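Local coordinates for protein dihydropyrimidinase (Brevibacillus agri, PDB 3SFW) that catalyses, as a zinc-dependent cyclic amidohydrolase, the reversible hydrolytic ring opening of 5,6-dihydropyrimidines, at residues A[282-287]-A[413-418]; A[263-268]-A[343-348]; A[215-220]-A[290-295]. One frame throughout, in Å; residues are numbered along the deposited sequence.

Contact 1: residues A[282-287]-A[413-418]; sequences GAKYVW and VDYNPF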
loop_
_atom_site.group_PDB
_atom_site.type_symbol
_atom_site.label_atom_id
_atom_site.label_comp_id
_atom_site.label_asym_id
_atom_site.label_seq_id
_atom_site.Cartn_x
_atom_site.Cartn_y
_atom_site.Cartn_z
ATOM N N GLY A 282 9.884 35.554 -7.699
ATOM C CA GLY A 282 9.894 34.121 -7.380
ATOM C C GLY A 282 10.949 33.785 -6.309
ATOM O O GLY A 282 10.776 32.805 -5.569
ATOM N N ALA A 283 12.040 34.562 -6.258
ATOM C CA ALA A 283 13.147 34.278 -5.297
ATOM C C ALA A 283 12.673 34.431 -3.850
ATOM O O ALA A 283 13.241 33.817 -2.929
ATOM C CB ALA A 283 14.341 35.176 -5.544
ATOM N N LYS A 284 11.637 35.233 -3.646
ATOM C CA LYS A 284 11.009 35.338 -2.306
ATOM C C LYS A 284 10.516 33.982 -1.768
ATOM O O LYS A 284 10.380 33.813 -0.537
ATOM C CB LYS A 284 9.830 36.279 -2.372
ATOM C CG LYS A 284 10.239 37.753 -2.540
ATOM C CD LYS A 284 8.989 38.645 -2.658
ATOM C CE LYS A 284 9.358 40.116 -2.571
ATOM N NZ LYS A 284 8.156 41.027 -2.760
ATOM N N TYR A 285 10.208 33.061 -2.683
ATOM C CA TYR A 285 9.589 31.773 -2.305
ATOM C C TYR A 285 10.559 30.615 -2.420
ATOM O O TYR A 285 10.139 29.449 -2.403
ATOM C CB TYR A 285 8.341 31.495 -3.193
ATOM C CG TYR A 285 7.294 32.547 -2.973
ATOM C CD1 TYR A 285 6.368 32.410 -1.935
ATOM C CD2 TYR A 285 7.322 33.767 -3.697
ATOM C CE1 TYR A 285 5.456 33.429 -1.639
ATOM C CE2 TYR A 285 6.385 34.780 -3.429
ATOM C CZ TYR A 285 5.460 34.598 -2.378
ATOM O OH TYR A 285 4.549 35.588 -2.031
ATOM N N VAL A 286 11.851 30.929 -2.548
ATOM C CA VAL A 286 12.877 29.879 -2.676
ATOM C C VAL A 286 13.323 29.419 -1.258
ATOM O O VAL A 286 13.765 30.215 -0.464
ATOM C CB VAL A 286 14.114 30.420 -3.467
ATOM C CG1 VAL A 286 15.356 29.490 -3.261
ATOM C CG2 VAL A 286 13.740 30.512 -4.952
ATOM N N TRP A 287 12.974 28.180 -0.947
ATOM C CA TRP A 287 13.336 27.482 0.317
ATOM C C TRP A 287 13.176 26.016 -0.017
ATOM O O TRP A 287 12.674 25.679 -1.106
ATOM C CB TRP A 287 12.395 27.861 1.480
ATOM C CG TRP A 287 10.923 27.873 1.122
ATOM C CD1 TRP A 287 10.144 26.797 0.826
ATOM C CD2 TRP A 287 10.052 29.025 1.142
ATOM N NE1 TRP A 287 8.814 27.215 0.636
ATOM C CE2 TRP A 287 8.751 28.576 0.822
ATOM C CE3 TRP A 287 10.272 30.413 1.348
ATOM C CZ2 TRP A 287 7.657 29.466 0.702
ATOM C CZ3 TRP A 287 9.188 31.278 1.314
ATOM C CH2 TRP A 287 7.885 30.798 1.035
ATOM N N VAL A 413 12.797 41.708 8.068
ATOM C CA VAL A 413 12.952 41.274 6.674
ATOM C C VAL A 413 12.017 42.119 5.834
ATOM O O VAL A 413 10.985 42.558 6.315
ATOM C CB VAL A 413 12.546 39.776 6.485
ATOM C CG1 VAL A 413 13.137 39.194 5.187
ATOM C CG2 VAL A 413 13.016 38.959 7.666
ATOM N N ASP A 414 12.396 42.372 4.575
ATOM C CA ASP A 414 11.680 43.365 3.747
ATOM C C ASP A 414 10.514 42.828 2.946
ATOM O O ASP A 414 10.001 43.532 2.074
ATOM C CB ASP A 414 12.658 44.064 2.785
ATOM C CG ASP A 414 13.361 43.103 1.862
ATOM O OD1 ASP A 414 12.993 41.924 1.820
ATOM O OD2 ASP A 414 14.210 43.538 1.039
ATOM N N TYR A 415 10.072 41.606 3.226
ATOM C CA TYR A 415 8.874 41.128 2.550
ATOM C C TYR A 415 8.223 40.094 3.417
ATOM O O TYR A 415 8.833 39.571 4.364
ATOM C CB TYR A 415 9.175 40.535 1.134
ATOM C CG TYR A 415 9.837 39.162 1.127
ATOM C CD1 TYR A 415 11.190 39.020 1.384
ATOM C CD2 TYR A 415 9.067 38.000 0.961
ATOM C CE1 TYR A 415 11.801 37.777 1.444
ATOM C CE2 TYR A 415 9.649 36.753 0.951
ATOM C CZ TYR A 415 11.031 36.644 1.190
ATOM O OH TYR A 415 11.619 35.411 1.234
ATOM N N ASN A 416 6.972 39.803 3.086
ATOM C CA ASN A 416 6.268 38.693 3.744
ATOM C C ASN A 416 5.696 37.809 2.655
ATOM O O ASN A 416 5.016 38.310 1.732
ATOM C CB ASN A 416 5.168 39.276 4.607
ATOM C CG ASN A 416 4.519 38.234 5.507
ATOM O OD1 ASN A 416 3.954 37.258 5.016
ATOM N ND2 ASN A 416 4.623 38.434 6.823
ATOM N N PRO A 417 6.006 36.500 2.690
ATOM C CA PRO A 417 5.548 35.626 1.601
ATOM C C PRO A 417 4.037 35.427 1.570
ATOM O O PRO A 417 3.502 34.982 0.558
ATOM C CB PRO A 417 6.280 34.290 1.871
ATOM C CG PRO A 417 6.469 34.305 3.415
ATOM C CD PRO A 417 6.694 35.768 3.780
ATOM N N PHE A 418 3.363 35.782 2.664
ATOM C CA PHE A 418 1.930 35.775 2.723
ATOM C C PHE A 418 1.286 37.148 2.462
ATOM O O PHE A 418 0.132 37.363 2.806
ATOM C CB PHE A 418 1.460 35.215 4.094
ATOM C CG PHE A 418 2.139 33.923 4.467
ATOM C CD1 PHE A 418 1.881 32.752 3.745
ATOM C CD2 PHE A 418 3.134 33.893 5.491
ATOM C CE1 PHE A 418 2.550 31.520 4.066
ATOM C CE2 PHE A 418 3.798 32.678 5.808
ATOM C CZ PHE A 418 3.511 31.500 5.112
#
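K284 lies along one face of the Y415 ring, and the two side chains run past each other in opposite directions. The K284 chain is extended beyond CG, so its methylenes follow the ring from the CE2 side toward CB. K284 CG sits 3.7 Å from the ring centroid and 15° off the normal, a CH-pi contact. The far end of the ring is fixed too: Y415 OH donates to K284 O at 2.7 Å, with the hydroxyl tilted 17° from the carbonyl plane. The K284 ammonium group has its own partner, a salt bridge to E281.

A second tyrosine returns the grip. Y285 OH donates to P417 O at 2.9 Å, and this oxygen lies at the edge of the Y285 ring. P417 CB then packs against Y285 CE1 at 3.7 Å. It also meets W287 CH2, 3.9 Å away, at the edge of the indole and near its plane. N416 OD1 accepts from F418 N, an Asx turn around P417.

The contact joins two loops of the TIM-barrel amidohydrolase fold, one between helices 265-269 and 295-305, the other between strands 393-403 and 422-432. It lies near the metal centre, with the W287 side chain about 8 Å from a bound zinc ion. Helix 321-325 covers Y415 through F321 and K325, and W287 rests on Q266 of helix 265-269.

Contact 2: residues A[263-268]-A[343-348]; sequences TCPQYL and EDRMTI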
loop_
_atom_site.group_PDB
_atom_site.type_symbol
_atom_site.label_atom_id
_atom_site.label_comp_id
_atom_site.label_asym_id
_atom_site.label_seq_id
_atom_site.Cartn_x
_atom_site.Cartn_y
_atom_site.Cartn_z
ATOM N N THR A 263 4.938 19.523 9.498
ATOM C CA THR A 263 4.871 20.330 8.253
ATOM C C THR A 263 4.905 21.814 8.625
ATOM O O THR A 263 5.178 22.148 9.797
ATOM C CB THR A 263 3.706 19.916 7.344
ATOM O OG1 THR A 263 3.881 20.518 6.035
ATOM C CG2 THR A 263 2.360 20.317 7.988
ATOM N N CYS A 264 4.777 22.696 7.636
ATOM C CA CYS A 264 5.039 24.114 7.841
ATOM C C CYS A 264 3.959 24.884 7.094
ATOM O O CYS A 264 3.438 24.377 6.081
ATOM C CB CYS A 264 6.405 24.503 7.251
ATOM S SG CYS A 264 7.817 23.487 7.839
ATOM N N PRO A 265 3.674 26.133 7.524
ATOM C CA PRO A 265 2.573 26.863 6.915
ATOM C C PRO A 265 2.771 27.040 5.406
ATOM O O PRO A 265 1.797 27.010 4.656
ATOM C CB PRO A 265 2.631 28.229 7.598
ATOM C CG PRO A 265 3.278 27.961 8.939
ATOM C CD PRO A 265 4.261 26.844 8.676
ATOM N N GLN A 266 4.012 27.273 4.973
ATOM C CA GLN A 266 4.280 27.492 3.514
ATOM C C GLN A 266 3.846 26.322 2.642
ATOM O O GLN A 266 3.384 26.516 1.512
ATOM C CB GLN A 266 5.753 27.885 3.243
ATOM C CG GLN A 266 6.853 26.877 3.765
ATOM C CD GLN A 266 7.181 27.126 5.247
ATOM O OE1 GLN A 266 6.302 27.498 6.032
ATOM N NE2 GLN A 266 8.423 26.890 5.631
ATOM N N TYR A 267 3.889 25.107 3.183
ATOM C CA TYR A 267 3.511 23.942 2.367
ATOM C C TYR A 267 2.011 23.691 2.416
ATOM O O TYR A 267 1.499 22.957 1.606
ATOM C CB TYR A 267 4.312 22.690 2.772
ATOM C CG TYR A 267 5.802 22.949 2.713
ATOM C CD1 TYR A 267 6.581 22.957 3.880
ATOM C CD2 TYR A 267 6.427 23.211 1.472
ATOM C CE1 TYR A 267 7.950 23.245 3.842
ATOM C CE2 TYR A 267 7.796 23.457 1.413
ATOM C CZ TYR A 267 8.556 23.474 2.593
ATOM O OH TYR A 267 9.922 23.716 2.503
ATOM N N LEU A 268 1.330 24.316 3.388
ATOM C CA LEU A 268 -0.121 24.214 3.530
ATOM C C LEU A 268 -0.897 25.180 2.630
ATOM O O LEU A 268 -1.984 24.845 2.182
ATOM C CB LEU A 268 -0.584 24.342 5.003
ATOM C CG LEU A 268 -0.041 23.228 5.923
ATOM C CD1 LEU A 268 -0.303 23.632 7.433
ATOM C CD2 LEU A 268 -0.700 21.881 5.563
ATOM N N GLU A 343 6.346 34.454 12.232
ATOM C CA GLU A 343 5.352 35.280 12.848
ATOM C C GLU A 343 3.917 34.843 12.522
ATOM O O GLU A 343 3.012 34.966 13.355
ATOM C CB GLU A 343 5.549 36.729 12.405
ATOM C CG GLU A 343 4.611 37.691 13.141
ATOM C CD GLU A 343 5.051 39.150 13.021
ATOM O OE1 GLU A 343 6.191 39.415 12.569
ATOM O OE2 GLU A 343 4.246 40.028 13.411
ATOM N N ASP A 344 3.733 34.239 11.360
ATOM C CA ASP A 344 2.362 33.954 10.887
ATOM C C ASP A 344 1.911 32.520 11.093
ATOM O O ASP A 344 0.731 32.163 10.781
ATOM C CB ASP A 344 2.195 34.420 9.459
ATOM C CG ASP A 344 2.419 35.906 9.339
ATOM O OD1 ASP A 344 1.796 36.667 10.138
ATOM O OD2 ASP A 344 3.307 36.289 8.556
ATOM N N ARG A 345 2.800 31.714 11.678
ATOM C CA ARG A 345 2.514 30.256 11.823
ATOM C C ARG A 345 1.177 30.021 12.561
ATOM O O ARG A 345 0.315 29.239 12.069
ATOM C CB ARG A 345 3.652 29.534 12.591
ATOM C CG ARG A 345 3.342 28.029 12.842
ATOM C CD ARG A 345 4.502 27.350 13.634
ATOM N NE ARG A 345 4.640 27.946 14.952
ATOM C CZ ARG A 345 4.500 27.291 16.105
ATOM N NH1 ARG A 345 4.234 25.976 16.105
ATOM N NH2 ARG A 345 4.608 27.968 17.260
ATOM N N MET A 346 1.013 30.607 13.753
ATOM C CA MET A 346 -0.185 30.317 14.574
ATOM C C MET A 346 -1.458 30.792 13.847
ATOM O O MET A 346 -2.477 30.054 13.791
ATOM C CB MET A 346 -0.093 31.007 15.933
ATOM C CG MET A 346 1.024 30.477 16.838
ATOM S SD MET A 346 0.676 28.827 17.449
ATOM C CE MET A 346 -0.499 29.170 18.720
ATOM N N THR A 347 -1.442 32.048 13.370
ATOM C CA THR A 347 -2.662 32.618 12.748
ATOM C C THR A 347 -3.080 31.893 11.466
ATOM O O THR A 347 -4.273 31.605 11.274
ATOM C CB THR A 347 -2.552 34.129 12.454
ATOM O OG1 THR A 347 -2.394 34.829 13.697
ATOM C CG2 THR A 347 -3.885 34.620 11.809
ATOM N N ILE A 348 -2.113 31.505 10.649
ATOM C CA ILE A 348 -2.426 30.745 9.434
ATOM C C ILE A 348 -3.058 29.396 9.770
ATOM O O ILE A 348 -4.041 28.996 9.150
ATOM C CB ILE A 348 -1.199 30.587 8.540
ATOM C CG1 ILE A 348 -0.841 31.986 7.976
ATOM C CG2 ILE A 348 -1.439 29.580 7.417
ATOM C CD1 ILE A 348 0.434 31.976 7.138
#
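This is a small apolar contact between helices 265-269 and 345-354. P265 and R345 have the nearest CA atoms, 6.0 Å apart. Helix 265-269 follows strand 258-263 after one residue. That strand is one of four in a parallel sheet, and the family belongs to the TIM-barrel clan. The contact therefore fits a place where the C-terminal end of a barrel strand meets a neighbouring helix.

P265 is the centre of it. Its CB points toward the other helix, and CG makes the touch: P265 CG lies 3.8 Å from R345 CA and 3.9 Å from R345 CG. The proline ring crosses the arginine chain at a slant. R345 meets the proline with CA, CB and CG, while its guanidinium leads away. With R345 CG anti to the backbone N (chi1 176°), the first methylenes pass the proline ring. The bend at chi3 (63°) then turns the guanidinium away from P265. I348, one turn on, adds a looser touch, with its CG2 4.3 Å from P265 CB.

The polar end of R345 is held by other parts of the chain. NH1 donates to V312 O and T368 O, and NH2 donates to T86 OG1. M346 SD lies 4.0 Å above one face of the guanidinium, offset toward the rim.

No hydrogen bond or salt bridge crosses between the segments. The cohesion here is van der Waals contact between buried carbon atoms, and the guanidinium N-H groups turn instead to neutral acceptors, the oxygens of V312, T368 and T86.

Contact 3: residues A[215-220]-A[290-295]; sequences EAEGEA and PLREKW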
loop_
_atom_site.group_PDB
_atom_site.type_symbol
_atom_site.label_atom_id
_atom_site.label_comp_id
_atom_site.label_asym_id
_atom_site.label_seq_id
_atom_site.Cartn_x
_atom_site.Cartn_y
_atom_site.Cartn_z
ATOM N N GLU A 215 9.659 13.169 -5.639
ATOM C CA GLU A 215 10.191 11.825 -5.529
ATOM C C GLU A 215 11.515 11.787 -4.763
ATOM O O GLU A 215 11.795 10.788 -4.122
ATOM C CB GLU A 215 10.349 11.204 -6.916
ATOM C CG GLU A 215 8.973 10.953 -7.622
ATOM C CD GLU A 215 8.304 12.181 -8.335
ATOM O OE1 GLU A 215 8.868 13.300 -8.439
ATOM O OE2 GLU A 215 7.157 11.994 -8.805
ATOM N N ALA A 216 12.299 12.862 -4.840
ATOM C CA ALA A 216 13.605 12.945 -4.144
ATOM C C ALA A 216 13.402 13.094 -2.617
ATOM O O ALA A 216 14.227 12.628 -1.811
ATOM C CB ALA A 216 14.421 14.148 -4.692
ATOM N N GLU A 217 12.343 13.821 -2.251
ATOM C CA GLU A 217 11.969 13.964 -0.844
ATOM C C GLU A 217 11.380 12.652 -0.386
ATOM O O GLU A 217 11.703 12.145 0.700
ATOM C CB GLU A 217 10.976 15.106 -0.647
ATOM C CG GLU A 217 10.438 15.135 0.784
ATOM C CD GLU A 217 9.431 16.247 1.034
ATOM O OE1 GLU A 217 9.443 17.291 0.351
ATOM O OE2 GLU A 217 8.676 16.114 1.990
ATOM N N GLY A 218 10.532 12.048 -1.210
ATOM C CA GLY A 218 9.976 10.736 -0.837
ATOM C C GLY A 218 11.102 9.721 -0.587
ATOM O O GLY A 218 11.049 8.913 0.368
ATOM N N GLU A 219 12.044 9.657 -1.518
ATOM C CA GLU A 219 13.116 8.657 -1.387
ATOM C C GLU A 219 13.916 8.823 -0.082
ATOM O O GLU A 219 14.092 7.874 0.686
ATOM C CB GLU A 219 14.082 8.723 -2.575
ATOM C CG GLU A 219 15.173 7.603 -2.536
ATOM C CD GLU A 219 16.284 7.899 -1.547
ATOM O OE1 GLU A 219 16.763 9.064 -1.479
ATOM O OE2 GLU A 219 16.612 6.956 -0.765
ATOM N N ALA A 220 14.304 10.046 0.212
ATOM C CA ALA A 220 15.128 10.267 1.416
ATOM C C ALA A 220 14.296 10.036 2.672
ATOM O O ALA A 220 14.814 9.583 3.699
ATOM C CB ALA A 220 15.725 11.683 1.397
ATOM N N PRO A 290 11.135 22.417 -1.997
ATOM C CA PRO A 290 10.468 23.538 -2.666
ATOM C C PRO A 290 8.953 23.474 -2.482
ATOM O O PRO A 290 8.387 22.411 -2.218
ATOM C CB PRO A 290 10.832 23.309 -4.145
ATOM C CG PRO A 290 10.993 21.783 -4.265
ATOM C CD PRO A 290 11.577 21.349 -2.898
ATOM N N LEU A 291 8.283 24.571 -2.783
ATOM C CA LEU A 291 6.819 24.566 -2.898
ATOM C C LEU A 291 6.391 23.546 -3.956
ATOM O O LEU A 291 7.156 23.271 -4.894
ATOM C CB LEU A 291 6.352 25.987 -3.275
ATOM C CG LEU A 291 6.527 27.008 -2.156
ATOM C CD1 LEU A 291 5.988 28.386 -2.609
ATOM C CD2 LEU A 291 5.762 26.544 -0.897
ATOM N N ARG A 292 5.202 22.965 -3.763
ATOM C CA ARG A 292 4.730 21.776 -4.482
ATOM C C ARG A 292 3.463 22.117 -5.269
ATOM O O ARG A 292 2.791 23.140 -5.015
ATOM C CB ARG A 292 4.377 20.654 -3.483
ATOM C CG ARG A 292 5.544 20.268 -2.555
ATOM C CD ARG A 292 6.787 19.848 -3.437
ATOM N NE ARG A 292 7.801 19.106 -2.644
ATOM C CZ ARG A 292 8.966 18.690 -3.141
ATOM N NH1 ARG A 292 9.264 18.886 -4.445
ATOM N NH2 ARG A 292 9.811 18.000 -2.376
ATOM N N GLU A 293 3.091 21.220 -6.159
ATOM C CA GLU A 293 1.793 21.336 -6.846
ATOM C C GLU A 293 0.709 21.424 -5.778
ATOM O O GLU A 293 0.767 20.722 -4.775
ATOM C CB GLU A 293 1.569 20.113 -7.724
ATOM C CG GLU A 293 2.477 20.107 -8.951
ATOM C CD GLU A 293 2.395 18.813 -9.791
ATOM O OE1 GLU A 293 1.968 17.739 -9.301
ATOM O OE2 GLU A 293 3.030 18.806 -10.860
ATOM N N LYS A 294 -0.279 22.277 -5.996
ATOM C CA LYS A 294 -1.188 22.666 -4.936
ATOM C C LYS A 294 -1.943 21.456 -4.351
ATOM O O LYS A 294 -2.321 21.480 -3.172
ATOM C CB LYS A 294 -2.192 23.687 -5.489
ATOM C CG LYS A 294 -3.102 24.289 -4.402
ATOM C CD LYS A 294 -3.901 25.476 -4.971
ATOM C CE LYS A 294 -5.019 25.872 -3.990
ATOM N NZ LYS A 294 -4.459 26.433 -2.668
ATOM N N TRP A 295 -2.206 20.434 -5.164
ATOM C CA TRP A 295 -2.940 19.256 -4.641
ATOM C C TRP A 295 -2.268 18.621 -3.409
ATOM O O TRP A 295 -2.957 17.970 -2.596
ATOM C CB TRP A 295 -3.165 18.172 -5.720
ATOM C CG TRP A 295 -1.926 17.464 -6.177
ATOM C CD1 TRP A 295 -1.132 17.819 -7.225
ATOM C CD2 TRP A 295 -1.369 16.263 -5.636
ATOM N NE1 TRP A 295 -0.119 16.889 -7.385
ATOM C CE2 TRP A 295 -0.224 15.950 -6.399
ATOM C CE3 TRP A 295 -1.696 15.442 -4.550
ATOM C CZ2 TRP A 295 0.573 14.839 -6.134
ATOM C CZ3 TRP A 295 -0.929 14.296 -4.334
ATOM C CH2 TRP A 295 0.200 14.027 -5.093
#
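E217 OE1 meets the R292 guanidinium at the guanidinium edge, almost exactly in its plane. P290 CD lies 3.5 Å above one face of the same group, offset toward the rim. The carboxylate is turned, so the two planes stand 35° apart. This is a single-bond, not a bidentate, salt bridge, made through one nitrogen and one oxygen.

R292 NH2 donates to E217 OE1 at 2.8 Å, and the bond is nearly straight (169°). The oxygen is approached on its anti side, 23° out of the carboxylate plane. E217 reaches across with an extended chain, its CG anti to the backbone N. R292, bent at chi2, crosses it obliquely. The E217 CB also lies 3.6 Å from R292 NH2, so the nitrogen rests beside the base of the glutamate as well as at its end.

The contact ties helix 214-230 to the loop that leads into helix 295-305, in a family of the TIM-barrel clan. The side chain of E217 is about 10 Å from a bound zinc ion, too far to be a ligand.

S241 joins the pair: its OG is hydrogen-bonded to both E217 OE1 and R292 NE. R292 NH1 donates to R212 O, so all three guanidinium nitrogens have partners. Both side chains are buried, and the opposite charges probably stabilise each other's ionised form. Further along the same loop, W295 NE1 donates to E293 OE1 at 3.0 Å, with the oxygen near the indole plane.

In the fold
From the N terminus, segment 215-220 comes first, on helix 214-230. Contact 3 closes the loop from there to 290-295. Contact 2 opens inside that loop, at 263-268, and closes beyond it at 343-348, so the two cross. Contact 1 starts at 282-287, within the spans of both, and closes last at 413-418, crossing each of them. Contact 3 ties helix 214-230 to the loop before helix 295-305. Contact 2 ties helix 265-269 to helix 345-354. Contact 1 ties that same loop to the one before strand 422-432. They also meet in space: N416 ND2 of contact 1 probably bonds D344 OD2 of contact 2, and L291 of contact 3 packs on Y285 and Q266.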